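Local atomic coordinates of Lin1909 protein (Listeria innocua, PDB entry 3FIJ), a protein that is of uncertain function but may hydrolyse gamma-glutamyl-gamma-aminobutyrate, and binds a manganese ion. Residues R93-R102 and R116-L125; F181-T192 and M199-L208. One frame throughout, in Å; residues are numbered along the deposited sequence.

How the interactions relate
Interaction 1 closes first along the chain and interaction 2 opens later; their centres lie about 14 Å apart. Interaction 1 packs helix 91-106 against helix 116-124, beside the parallel part of the mixed central sheet. Interaction 2 lies in its antiparallel part, where strands 189-195 and 200-205 are neighbours and strand 212-215 separates them from strand 111-114. Helix 116-124 is shared ground: it carries half of interaction 1, while Ile182 of interaction 2 touches its Met118 and Asn122, and just past its end Leu125 O meets Ala186 CB at 3.6 Å. Arg116 of interaction 1 directly follows Cys115, the probable nucleophile as in class I glutamine amidotransferases, and interaction 2 supplies Glu201 to the manganese site.

Interaction 1 of 2, residues R93-R102 and R116-L125; sequences RDSYEIALVR and RGMQLVNVAL
Arg116 extends from the start of helix 116-124 to Asp94 and Glu97, whose carboxylates meet the edge of its guanidinium. Its CG lies opposite the backbone N (chi1 159°) and the chain runs straight on to NE, which carries the charged end across to segment 93-102. Asp94 OD1 takes a bond from Arg116 NH2, the donor standing above the carboxylate plane, and a weak one from NH1; the NH2 distance, 2.5 Å, is short and its exact value doubtful. Glu97 comes from the opposing direction and brings OE1 to 2.8 Å from Arg116 NH2. Arg116 NE sits over one face of the Arg93 guanidinium near the rim, the planes 44° apart. Within the helix Arg93 NH1 bonds Glu97 OE2 at 2.6 Å, and Thr10 OG1 is a second partner of OE2; both Glu97 oxygens are less surely placed.

Beyond this network the axes of helical segments 93-102 and 116-124 approach to 9.7 Å and cross at -74°, and the contact turns apolar. Leu120 is a knob in the hole formed by Asp94, Glu97, Ile98 and Val101; its CD2 meets Val101 CG1 at 3.9 Å. Val101 CG2 lies 4.0 Å from Ala124 CB. At the far end Arg102 NH2 donates to Ala124 O at 2.9 Å, in the plane of both groups.

Bonded to both arginines, the carboxylates probably offset their charges, making the close approach tolerable in a largely buried network.

Interaction 2 of 2, residues F181-T192 and M199-L208; sequences FIKKLAPSFKVT and MIEAVEGDNL. With MN (manganese (II) ion), chain I.
Lys190 and Glu204 form the hydrogen-bonded pair of an antiparallel beta hairpin, strands 189-195 and 200-205. Lys190 N reaches Glu204 O at 2.8 Å, and Glu204 N returns the bond to Lys190 O at 2.9 Å. Two residues further, past the non-hydrogen-bonded pair Val191-Val203, Thr192 N donates to Ala202 O at 2.8 Å.

On the face bearing Phe189, Val191 and Val203, Val203 divides its methyls. Its CG1 points opposite the backbone N (chi1 -180°) and meets Phe189 CB at 3.5 Å, while CG2 turns to Ile182 CD1 at 3.7 Å. Leu185 slides past Val203 in the opposing sense, and Leu208 CD1 approaches the Phe189 ring obliquely. Beside the face that bears Lys190 and Glu204, Thr192 OG1 donates to Glu204 OE1 from above the carboxylate plane; the same carboxylate is held by the backbone N atoms of Leu164 and Glu163.

Toward the metal, strand 181-182 stands farther from Ile200, and two waters span the gap: one links Ile182 O to Ile200 N, the other Ile182 N to Ile200 O. Next to them the selenium of Met199 lies over one face of Phe181, 4.1 Å from the ring centroid and 25° off its normal. The Phe181 ring also meets His143 and His178 edge-to-face. These two ligate manganese together with His154, Ser176 and Glu201. Glu201 binds the metal through OE2 at 2.4 Å, while its OE1 accepts a hydrogen bond at 2.7 Å from the water that is itself a manganese ligand.

Interaction 1 of 2, residues R93-R102 and R116-L125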
# COMPACT_ATOMS: atom_id res chain seq x y z
N ARG A 93 27.25 -8.59 11.75
CA ARG A 93 27.84 -8.55 10.41
C ARG A 93 29.20 -7.87 10.48
O ARG A 93 30.19 -8.38 9.96
CB ARG A 93 26.96 -7.80 9.41
CG ARG A 93 27.24 -8.22 7.96
CD ARG A 93 27.76 -7.11 7.04
NE ARG A 93 26.71 -6.63 6.14
CZ ARG A 93 26.84 -6.44 4.82
NH1 ARG A 93 27.99 -6.68 4.20
NH2 ARG A 93 25.80 -6.03 4.12
N ASP A 94 29.22 -6.71 11.13
CA ASP A 94 30.44 -5.93 11.28
C ASP A 94 31.56 -6.73 11.91
O ASP A 94 32.68 -6.72 11.43
CB ASP A 94 30.14 -4.67 12.09
CG ASP A 94 29.14 -3.76 11.40
OD1 ASP A 94 29.33 -3.51 10.19
OD2 ASP A 94 28.18 -3.30 12.05
N SER A 95 31.24 -7.43 12.99
CA SER A 95 32.23 -8.25 13.68
C SER A 95 32.78 -9.34 12.77
O SER A 95 33.99 -9.54 12.69
CB SER A 95 31.62 -8.91 14.92
OG SER A 95 31.21 -7.94 15.86
N TYR A 96 31.87 -10.04 12.10
CA TYR A 96 32.27 -11.12 11.20
C TYR A 96 33.13 -10.60 10.06
O TYR A 96 34.19 -11.16 9.77
CB TYR A 96 31.03 -11.83 10.63
CG TYR A 96 31.39 -13.05 9.82
CD1 TYR A 96 32.16 -14.08 10.38
CD2 TYR A 96 30.98 -13.18 8.49
CE1 TYR A 96 32.51 -15.21 9.63
CE2 TYR A 96 31.33 -14.30 7.72
CZ TYR A 96 32.09 -15.31 8.30
OH TYR A 96 32.43 -16.43 7.57
N GLU A 97 32.69 -9.52 9.42
CA GLU A 97 33.47 -8.95 8.32
C GLU A 97 34.83 -8.46 8.83
O GLU A 97 35.84 -8.66 8.17
CB GLU A 97 32.70 -7.81 7.64
CG GLU A 97 31.42 -8.29 6.98
CD GLU A 97 30.83 -7.29 6.01
OE1 GLU A 97 30.87 -6.08 6.28
OE2 GLU A 97 30.30 -7.72 4.97
N ILE A 98 34.85 -7.84 10.00
CA ILE A 98 36.12 -7.38 10.57
C ILE A 98 37.03 -8.61 10.60
O ILE A 98 38.16 -8.57 10.10
CB ILE A 98 35.97 -6.85 12.02
CG1 ILE A 98 35.09 -5.60 12.07
CG2 ILE A 98 37.35 -6.55 12.60
CD1 ILE A 98 35.65 -4.42 11.36
N ALA A 99 36.52 -9.69 11.18
CA ALA A 99 37.27 -10.94 11.27
C ALA A 99 37.68 -11.45 9.89
O ALA A 99 38.75 -12.03 9.74
CB ALA A 99 36.42 -12.00 11.99
N LEU A 100 36.84 -11.22 8.89
CA LEU A 100 37.15 -11.64 7.53
C LEU A 100 38.32 -10.89 6.92
O LEU A 100 39.23 -11.51 6.38
CB LEU A 100 35.93 -11.49 6.59
CG LEU A 100 34.74 -12.46 6.65
CD1 LEU A 100 33.70 -12.05 5.62
CD2 LEU A 100 35.20 -13.87 6.38
N VAL A 101 38.32 -9.55 7.00
CA VAL A 101 39.44 -8.80 6.41
C VAL A 101 40.76 -9.14 7.10
O VAL A 101 41.79 -9.26 6.44
CB VAL A 101 39.22 -7.25 6.44
CG1 VAL A 101 37.75 -6.92 6.17
CG2 VAL A 101 39.70 -6.65 7.72
N ARG A 102 40.73 -9.31 8.42
CA ARG A 102 41.94 -9.66 9.15
C ARG A 102 42.47 -11.02 8.70
O ARG A 102 43.66 -11.19 8.45
CB ARG A 102 41.67 -9.65 10.66
CG ARG A 102 41.47 -8.23 11.18
CD ARG A 102 40.99 -8.13 12.63
NE ARG A 102 40.85 -6.73 13.01
CZ ARG A 102 40.40 -6.30 14.19
NH1 ARG A 102 40.04 -7.18 15.12
NH2 ARG A 102 40.30 -5.00 14.42
N ARG A 116 29.66 0.45 1.86
CA ARG A 116 29.82 0.08 3.26
C ARG A 116 31.15 -0.64 3.46
O ARG A 116 31.90 -0.37 4.41
CB ARG A 116 28.67 -0.84 3.67
CG ARG A 116 28.97 -1.68 4.88
CD ARG A 116 28.03 -2.87 4.95
NE ARG A 116 28.57 -3.86 5.87
CZ ARG A 116 28.52 -3.76 7.19
NH1 ARG A 116 27.93 -2.71 7.74
NH2 ARG A 116 29.09 -4.68 7.95
N GLY A 117 31.44 -1.56 2.55
CA GLY A 117 32.67 -2.34 2.61
C GLY A 117 33.94 -1.55 2.83
O GLY A 117 34.75 -1.92 3.68
N MSE A 118 34.13 -0.47 2.07
CA MSE A 118 35.31 0.38 2.19
C MSE A 118 35.32 1.05 3.57
O MSE A 118 36.38 1.33 4.14
CB MSE A 118 35.29 1.45 1.09
CG MSE A 118 36.49 2.40 1.10
SE MSE A 118 36.18 3.98 -0.02
CE MSE A 118 35.17 5.05 1.28
N GLN A 119 34.14 1.32 4.11
CA GLN A 119 34.05 1.94 5.41
C GLN A 119 34.30 0.91 6.51
O GLN A 119 34.81 1.24 7.58
CB GLN A 119 32.69 2.61 5.60
CG GLN A 119 32.48 3.76 4.64
CD GLN A 119 31.23 4.54 4.93
OE1 GLN A 119 30.91 5.50 4.23
NE2 GLN A 119 30.50 4.13 5.97
N LEU A 120 33.94 -0.34 6.24
CA LEU A 120 34.16 -1.38 7.24
C LEU A 120 35.67 -1.65 7.35
O LEU A 120 36.19 -1.88 8.44
CB LEU A 120 33.41 -2.66 6.87
CG LEU A 120 33.63 -3.76 7.90
CD1 LEU A 120 32.33 -4.45 8.17
CD2 LEU A 120 34.70 -4.74 7.41
N VAL A 121 36.36 -1.62 6.22
CA VAL A 121 37.80 -1.84 6.24
C VAL A 121 38.45 -0.72 7.07
O VAL A 121 39.21 -0.98 8.01
CB VAL A 121 38.35 -1.85 4.80
CG1 VAL A 121 39.88 -1.76 4.80
CG2 VAL A 121 37.90 -3.10 4.10
N ASN A 122 38.12 0.53 6.75
CA ASN A 122 38.67 1.67 7.47
C ASN A 122 38.50 1.51 8.99
O ASN A 122 39.45 1.69 9.76
CB ASN A 122 38.00 2.95 6.97
CG ASN A 122 38.71 4.21 7.44
OD1 ASN A 122 38.19 4.95 8.29
ND2 ASN A 122 39.90 4.46 6.90
N VAL A 123 37.30 1.15 9.42
CA VAL A 123 37.01 0.95 10.84
C VAL A 123 37.82 -0.22 11.41
O VAL A 123 38.45 -0.09 12.45
CB VAL A 123 35.49 0.66 11.06
CG1 VAL A 123 35.24 0.31 12.54
CG2 VAL A 123 34.66 1.88 10.65
N ALA A 124 37.79 -1.35 10.72
CA ALA A 124 38.51 -2.54 11.17
C ALA A 124 39.95 -2.25 11.54
O ALA A 124 40.47 -2.81 12.50
CB ALA A 124 38.47 -3.61 10.09
N LEU A 125 40.60 -1.36 10.78
CA LEU A 125 42.00 -1.03 11.01
C LEU A 125 42.26 0.25 11.83
O LEU A 125 43.38 0.75 11.85
CB LEU A 125 42.74 -0.96 9.67
CG LEU A 125 43.10 -2.30 8.99
CD1 LEU A 125 44.09 -3.05 9.86
CD2 LEU A 125 41.86 -3.15 8.77

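Interaction 2 of 2, residues F181-T192 and M199-L208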
# COMPACT_ATOMS: atom_id res chain seq x y z
N PHE A 181 30.45 8.75 5.76
CA PHE A 181 31.75 8.92 5.11
C PHE A 181 32.92 8.60 6.02
O PHE A 181 32.80 8.61 7.25
CB PHE A 181 31.98 10.37 4.66
CG PHE A 181 30.85 10.96 3.89
CD1 PHE A 181 29.71 11.41 4.55
CD2 PHE A 181 30.93 11.11 2.51
CE1 PHE A 181 28.67 12.00 3.84
CE2 PHE A 181 29.90 11.70 1.79
CZ PHE A 181 28.76 12.14 2.45
N ILE A 182 34.07 8.33 5.42
CA ILE A 182 35.27 8.09 6.20
C ILE A 182 35.62 9.45 6.80
O ILE A 182 35.66 10.47 6.09
CB ILE A 182 36.46 7.63 5.31
CG1 ILE A 182 36.23 6.20 4.83
CG2 ILE A 182 37.77 7.77 6.10
CD1 ILE A 182 37.46 5.55 4.17
N LYS A 183 35.85 9.48 8.11
CA LYS A 183 36.23 10.73 8.77
C LYS A 183 37.73 10.64 8.90
O LYS A 183 38.47 11.23 8.12
CB LYS A 183 35.56 10.82 10.16
CG LYS A 183 35.72 12.19 10.85
CD LYS A 183 34.70 12.39 11.98
CE LYS A 183 34.96 11.45 13.16
NZ LYS A 183 33.79 11.33 14.10
N LYS A 184 38.18 9.88 9.89
CA LYS A 184 39.61 9.68 10.09
C LYS A 184 40.01 8.39 9.36
O LYS A 184 39.50 7.31 9.65
CB LYS A 184 39.92 9.57 11.59
CG LYS A 184 41.40 9.44 11.91
CD LYS A 184 42.19 10.62 11.35
CE LYS A 184 43.68 10.53 11.68
NZ LYS A 184 44.45 11.64 11.05
N LEU A 185 40.91 8.52 8.40
CA LEU A 185 41.38 7.38 7.62
C LEU A 185 42.35 6.51 8.41
O LEU A 185 43.35 7.00 8.94
CB LEU A 185 42.06 7.88 6.35
CG LEU A 185 42.59 6.80 5.40
CD1 LEU A 185 41.42 6.16 4.67
CD2 LEU A 185 43.57 7.43 4.41
N ALA A 186 42.07 5.21 8.49
CA ALA A 186 42.95 4.29 9.20
C ALA A 186 44.36 4.34 8.61
O ALA A 186 44.53 4.58 7.41
CB ALA A 186 42.40 2.87 9.13
N PRO A 187 45.40 4.12 9.44
CA PRO A 187 46.78 4.14 8.95
C PRO A 187 47.12 2.96 8.05
O PRO A 187 46.58 1.87 8.22
CB PRO A 187 47.59 4.14 10.25
CG PRO A 187 46.75 3.30 11.15
CD PRO A 187 45.35 3.83 10.88
N SER A 188 48.01 3.20 7.09
CA SER A 188 48.46 2.21 6.11
C SER A 188 47.55 2.22 4.88
O SER A 188 47.44 1.22 4.16
CB SER A 188 48.51 0.81 6.72
OG SER A 188 49.42 0.77 7.81
N PHE A 189 46.89 3.35 4.66
CA PHE A 189 46.01 3.52 3.52
C PHE A 189 46.20 4.92 2.96
O PHE A 189 46.65 5.83 3.66
CB PHE A 189 44.55 3.35 3.92
CG PHE A 189 44.18 1.95 4.30
CD1 PHE A 189 44.35 1.50 5.61
CD2 PHE A 189 43.68 1.06 3.36
CE1 PHE A 189 44.03 0.20 5.97
CE2 PHE A 189 43.36 -0.24 3.70
CZ PHE A 189 43.53 -0.68 5.01
N LYS A 190 45.85 5.10 1.70
CA LYS A 190 45.94 6.40 1.07
C LYS A 190 44.66 6.60 0.28
O LYS A 190 44.13 5.66 -0.33
CB LYS A 190 47.17 6.48 0.15
CG LYS A 190 47.25 5.37 -0.89
CD LYS A 190 48.56 5.41 -1.67
CE LYS A 190 48.59 4.32 -2.75
NZ LYS A 190 49.75 4.43 -3.68
N VAL A 191 44.13 7.82 0.33
CA VAL A 191 42.92 8.15 -0.39
C VAL A 191 43.36 8.36 -1.84
O VAL A 191 44.36 9.03 -2.08
CB VAL A 191 42.28 9.46 0.16
CG1 VAL A 191 43.29 10.60 0.07
CG2 VAL A 191 41.04 9.83 -0.63
N THR A 192 42.63 7.79 -2.80
CA THR A 192 42.99 7.95 -4.20
C THR A 192 41.89 8.58 -5.04
O THR A 192 42.07 8.81 -6.23
CB THR A 192 43.39 6.61 -4.85
OG1 THR A 192 42.35 5.64 -4.63
CG2 THR A 192 44.69 6.12 -4.25
N MSE A 199 35.09 14.80 -0.07
CA MSE A 199 34.79 13.52 0.56
C MSE A 199 35.55 12.35 -0.09
O MSE A 199 35.83 12.36 -1.29
CB MSE A 199 33.28 13.27 0.54
CG MSE A 199 32.49 14.27 1.36
SE MSE A 199 32.92 14.23 3.29
CE MSE A 199 34.20 15.67 3.35
N ILE A 200 35.90 11.36 0.72
CA ILE A 200 36.66 10.20 0.27
C ILE A 200 35.83 9.18 -0.50
O ILE A 200 34.88 8.61 0.04
CB ILE A 200 37.33 9.52 1.48
CG1 ILE A 200 38.38 10.46 2.07
CG2 ILE A 200 37.96 8.20 1.06
CD1 ILE A 200 38.80 10.11 3.48
N GLU A 201 36.22 8.93 -1.74
CA GLU A 201 35.52 8.00 -2.62
C GLU A 201 36.28 6.70 -2.90
O GLU A 201 35.67 5.69 -3.26
CB GLU A 201 35.18 8.69 -3.95
CG GLU A 201 34.04 9.70 -3.87
CD GLU A 201 32.66 9.07 -3.65
OE1 GLU A 201 32.35 8.03 -4.28
OE2 GLU A 201 31.87 9.61 -2.85
N ALA A 202 37.59 6.73 -2.74
CA ALA A 202 38.41 5.55 -2.99
C ALA A 202 39.64 5.50 -2.08
O ALA A 202 40.34 6.50 -1.88
CB ALA A 202 38.83 5.49 -4.46
N VAL A 203 39.92 4.32 -1.54
CA VAL A 203 41.07 4.15 -0.67
C VAL A 203 41.87 2.94 -1.12
O VAL A 203 41.29 1.93 -1.52
CB VAL A 203 40.61 3.92 0.79
CG1 VAL A 203 41.83 3.75 1.71
CG2 VAL A 203 39.73 5.07 1.25
N GLU A 204 43.19 3.05 -1.07
CA GLU A 204 44.06 1.94 -1.43
C GLU A 204 45.08 1.75 -0.32
O GLU A 204 45.27 2.62 0.52
CB GLU A 204 44.74 2.21 -2.77
CG GLU A 204 43.73 2.35 -3.91
CD GLU A 204 44.35 2.66 -5.26
OE1 GLU A 204 43.59 3.03 -6.18
OE2 GLU A 204 45.58 2.53 -5.41
N GLY A 205 45.71 0.59 -0.29
CA GLY A 205 46.69 0.35 0.75
C GLY A 205 48.09 0.60 0.23
O GLY A 205 48.30 0.82 -0.96
N ASP A 206 49.05 0.59 1.15
CA ASP A 206 50.45 0.76 0.80
C ASP A 206 51.23 -0.03 1.83
O ASP A 206 51.13 0.22 3.03
CB ASP A 206 50.85 2.24 0.80
CG ASP A 206 50.65 2.90 2.14
OD1 ASP A 206 49.52 2.85 2.66
OD2 ASP A 206 51.64 3.45 2.67
N ASN A 207 51.96 -1.03 1.34
CA ASN A 207 52.75 -1.92 2.18
C ASN A 207 51.82 -2.95 2.84
O ASN A 207 52.21 -3.63 3.79
CB ASN A 207 53.51 -1.13 3.26
CG ASN A 207 54.68 -1.92 3.85
OD1 ASN A 207 54.51 -3.02 4.37
ND2 ASN A 207 55.87 -1.34 3.78
N LEU A 208 50.59 -3.05 2.35
CA LEU A 208 49.65 -4.02 2.90
C LEU A 208 49.98 -5.41 2.37
O LEU A 208 50.42 -5.55 1.23
CB LEU A 208 48.21 -3.68 2.53
CG LEU A 208 47.52 -2.49 3.20
CD1 LEU A 208 46.03 -2.56 2.91
CD2 LEU A 208 47.77 -2.51 4.70
MN MN I . 29.46 9.43 -2.99
O HOH W 1 35.36 11.43 3.50
O HOH W 2 33.76 7.97 2.54
O HOH W 3 29.69 7.44 -4.05